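Local coordinates for putative lipoprotein (Bacteroides fragilis, PDB 3QNK), which is of uncharacterised function but, as a SusD-like outer-membrane lipoprotein, probably binds glycans at the cell surface for uptake, at residues Arg390-Ala399 with Ala411-Arg421. Residues are numbered along the deposited sequence; the frame is centred on the assembly and turned at random.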
# COMPACT_ATOMS: atom_id res chain seq x y z
N ARG B 390 2.25 -17.07 -22.87
CA ARG B 390 2.54 -17.27 -24.30
C ARG B 390 2.53 -18.76 -24.66
O ARG B 390 2.97 -19.58 -23.85
CB ARG B 390 3.93 -16.74 -24.62
CG ARG B 390 4.09 -15.29 -24.98
CD ARG B 390 5.59 -14.95 -24.84
NE ARG B 390 6.34 -15.62 -25.89
CZ ARG B 390 7.64 -15.83 -25.90
NH1 ARG B 390 8.40 -15.40 -24.90
NH2 ARG B 390 8.21 -16.44 -26.92
N TYR B 391 2.17 -19.09 -25.91
CA TYR B 391 2.17 -20.48 -26.39
C TYR B 391 3.58 -21.14 -26.29
O TYR B 391 3.66 -22.34 -26.01
CB TYR B 391 1.64 -20.55 -27.83
CG TYR B 391 1.26 -21.94 -28.32
CD1 TYR B 391 0.67 -22.86 -27.46
CD2 TYR B 391 1.42 -22.29 -29.65
CE1 TYR B 391 0.30 -24.13 -27.91
CE2 TYR B 391 1.02 -23.54 -30.12
CZ TYR B 391 0.46 -24.46 -29.25
OH TYR B 391 0.04 -25.68 -29.72
N ALA B 392 4.68 -20.36 -26.46
CA ALA B 392 6.06 -20.85 -26.37
C ALA B 392 6.33 -21.61 -25.06
O ALA B 392 7.09 -22.59 -25.07
CB ALA B 392 7.03 -19.70 -26.49
N GLU B 393 5.71 -21.18 -23.94
CA GLU B 393 5.89 -21.79 -22.63
C GLU B 393 5.36 -23.21 -22.57
O GLU B 393 5.95 -24.04 -21.86
CB GLU B 393 5.20 -20.95 -21.56
CG GLU B 393 5.95 -20.98 -20.26
CD GLU B 393 5.25 -20.26 -19.12
OE1 GLU B 393 4.95 -19.05 -19.26
OE2 GLU B 393 5.02 -20.93 -18.08
N ILE B 394 4.25 -23.50 -23.28
CA ILE B 394 3.65 -24.84 -23.30
C ILE B 394 4.73 -25.83 -23.74
O ILE B 394 4.98 -26.80 -23.04
CB ILE B 394 2.39 -24.85 -24.20
CG1 ILE B 394 1.37 -23.77 -23.77
CG2 ILE B 394 1.75 -26.24 -24.33
CD1 ILE B 394 0.93 -23.78 -22.30
N TYR B 395 5.44 -25.51 -24.82
CA TYR B 395 6.49 -26.36 -25.37
C TYR B 395 7.64 -26.59 -24.39
O TYR B 395 8.08 -27.73 -24.23
CB TYR B 395 7.03 -25.74 -26.66
CG TYR B 395 6.02 -25.77 -27.78
CD1 TYR B 395 5.83 -26.92 -28.55
CD2 TYR B 395 5.26 -24.65 -28.09
CE1 TYR B 395 4.90 -26.95 -29.58
CE2 TYR B 395 4.32 -24.67 -29.12
CZ TYR B 395 4.15 -25.83 -29.86
OH TYR B 395 3.26 -25.89 -30.91
N LEU B 396 8.09 -25.52 -23.72
CA LEU B 396 9.22 -25.58 -22.80
C LEU B 396 8.85 -26.24 -21.46
O LEU B 396 9.66 -26.99 -20.94
CB LEU B 396 9.82 -24.17 -22.60
CG LEU B 396 10.61 -23.65 -23.81
CD1 LEU B 396 11.01 -22.22 -23.66
CD2 LEU B 396 11.84 -24.48 -24.05
N ASN B 397 7.62 -26.04 -20.95
CA ASN B 397 7.12 -26.72 -19.75
C ASN B 397 7.00 -28.21 -20.03
O ASN B 397 7.37 -29.03 -19.20
CB ASN B 397 5.77 -26.16 -19.31
CG ASN B 397 5.80 -24.72 -18.83
OD1 ASN B 397 6.85 -24.11 -18.68
ND2 ASN B 397 4.64 -24.16 -18.55
N ASP B 398 6.52 -28.55 -21.23
CA ASP B 398 6.37 -29.92 -21.71
C ASP B 398 7.76 -30.58 -21.85
O ASP B 398 7.94 -31.69 -21.36
CB ASP B 398 5.61 -29.93 -23.06
CG ASP B 398 4.93 -31.24 -23.45
OD1 ASP B 398 4.69 -32.08 -22.55
OD2 ASP B 398 4.60 -31.41 -24.66
N ALA B 399 8.73 -29.87 -22.50
CA ALA B 399 10.09 -30.38 -22.69
C ALA B 399 10.75 -30.71 -21.34
O ALA B 399 11.31 -31.80 -21.17
CB ALA B 399 10.93 -29.35 -23.44
N ALA B 411 10.94 -34.68 -25.22
CA ALA B 411 11.53 -33.44 -24.70
C ALA B 411 12.27 -32.71 -25.80
O ALA B 411 12.13 -31.50 -25.97
CB ALA B 411 12.48 -33.78 -23.57
N ARG B 412 13.04 -33.49 -26.58
CA ARG B 412 13.82 -33.00 -27.70
C ARG B 412 12.87 -32.44 -28.75
O ARG B 412 13.01 -31.28 -29.15
CB ARG B 412 14.69 -34.13 -28.27
CG ARG B 412 16.09 -33.66 -28.66
CD ARG B 412 16.98 -34.72 -29.32
NE ARG B 412 16.22 -35.63 -30.19
CZ ARG B 412 15.95 -35.39 -31.48
NH1 ARG B 412 16.43 -34.30 -32.08
NH2 ARG B 412 15.22 -36.25 -32.18
N LYS B 413 11.84 -33.20 -29.11
CA LYS B 413 10.85 -32.75 -30.10
C LYS B 413 10.21 -31.42 -29.67
O LYS B 413 10.14 -30.51 -30.50
CB LYS B 413 9.78 -33.82 -30.38
N ALA B 414 9.81 -31.29 -28.38
CA ALA B 414 9.17 -30.10 -27.81
C ALA B 414 10.10 -28.86 -27.79
O ALA B 414 9.69 -27.80 -28.23
CB ALA B 414 8.66 -30.40 -26.41
N VAL B 415 11.35 -28.98 -27.30
CA VAL B 415 12.26 -27.83 -27.23
C VAL B 415 12.68 -27.39 -28.66
O VAL B 415 12.88 -26.20 -28.90
CB VAL B 415 13.48 -28.09 -26.29
CG1 VAL B 415 14.44 -29.15 -26.85
CG2 VAL B 415 14.23 -26.81 -25.97
N ASN B 416 12.76 -28.34 -29.61
CA ASN B 416 13.16 -28.02 -30.98
C ASN B 416 12.06 -27.24 -31.71
O ASN B 416 12.36 -26.59 -32.70
CB ASN B 416 13.58 -29.28 -31.74
CG ASN B 416 14.97 -29.76 -31.36
OD1 ASN B 416 15.79 -28.99 -30.85
ND2 ASN B 416 15.27 -31.04 -31.55
N MSE B 417 10.83 -27.19 -31.18
CA MSE B 417 9.77 -26.35 -31.75
C MSE B 417 10.11 -24.87 -31.55
O MSE B 417 9.93 -24.06 -32.45
CB MSE B 417 8.43 -26.67 -31.08
CG MSE B 417 7.88 -28.00 -31.51
SE MSE B 417 7.31 -28.00 -33.37
CE MSE B 417 5.99 -26.55 -33.37
N ILE B 418 10.67 -24.55 -30.37
CA ILE B 418 11.10 -23.20 -29.97
C ILE B 418 12.31 -22.74 -30.82
O ILE B 418 12.36 -21.57 -31.26
CB ILE B 418 11.36 -23.18 -28.45
CG1 ILE B 418 10.07 -23.48 -27.65
CG2 ILE B 418 12.03 -21.89 -27.98
CD1 ILE B 418 8.81 -22.73 -28.06
N ARG B 419 13.25 -23.66 -31.08
CA ARG B 419 14.42 -23.40 -31.90
C ARG B 419 14.04 -23.28 -33.38
O ARG B 419 14.56 -22.41 -34.08
CB ARG B 419 15.49 -24.50 -31.74
CG ARG B 419 15.75 -24.96 -30.33
CD ARG B 419 17.02 -25.76 -30.34
NE ARG B 419 18.11 -24.90 -29.89
CZ ARG B 419 19.23 -24.69 -30.55
NH1 ARG B 419 19.48 -25.32 -31.68
NH2 ARG B 419 20.12 -23.86 -30.07
N GLN B 420 13.16 -24.15 -33.86
CA GLN B 420 12.71 -24.10 -35.25
C GLN B 420 12.08 -22.75 -35.56
O GLN B 420 12.30 -22.23 -36.65
CB GLN B 420 11.70 -25.22 -35.59
CG GLN B 420 12.33 -26.59 -35.90
CD GLN B 420 11.31 -27.74 -35.89
OE1 GLN B 420 11.53 -28.82 -35.26
NE2 GLN B 420 10.19 -27.54 -36.63
N ARG B 421 11.37 -22.13 -34.58
CA ARG B 421 10.67 -20.90 -34.90
C ARG B 421 11.58 -19.68 -35.01
O ARG B 421 11.09 -18.65 -35.48
CB ARG B 421 9.41 -20.65 -34.03
CG ARG B 421 9.63 -19.92 -32.80
CD ARG B 421 9.33 -18.44 -32.79
NE ARG B 421 9.16 -18.16 -31.37
CZ ARG B 421 8.00 -17.83 -30.83
NH1 ARG B 421 6.96 -17.53 -31.61
NH2 ARG B 421 7.88 -17.74 -29.52
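Apolar contact carries most of the meeting between Y395, A399 and L396 on one helix and A414, V415, M417 and I418 on the other; no hydrogen bond crosses. The bent selenomethionine chain of M417 passes at a slant across the CD1/CE1 side of the Y395 ring: Y395 CD1 is 3.6 Å from M417 CB, while M417 CE, brought round by bends at chi2 (-69°) and again at chi3, reaches Y395 OH. I418 reaches in between A392 and Y395, its CD1 3.8 Å from A392 CB and at the same distance from Y395 CB. Deeper, L396 CD2 meets V415 CG2 at 3.9 Å.

Alanines line the close approach near the turn. A399 and A411 have CA atoms 3.9 Å apart, and A399 CB sits 3.9 Å from A414 CB. Helices 391-405 and 408-420, joined by a short link, form an antiparallel helical hairpin, their local axes 8.0 Å apart at 150°, consistent with the TPR-like alpha-alpha superhelix of SusD proteins. Helix 432-446 packs against L396, V415 and I418.

At the charged end R390 and R421 come close, both held by E446, whose OE2 forms salt bridges with both NH2 atoms. These NH2 atoms approach edge to edge, with guanidinium planes 27° apart; as both are donors, this is no bond. E450 and E237 engage R390 NH1 and R421 NH1 respectively, probably offsetting the like charges.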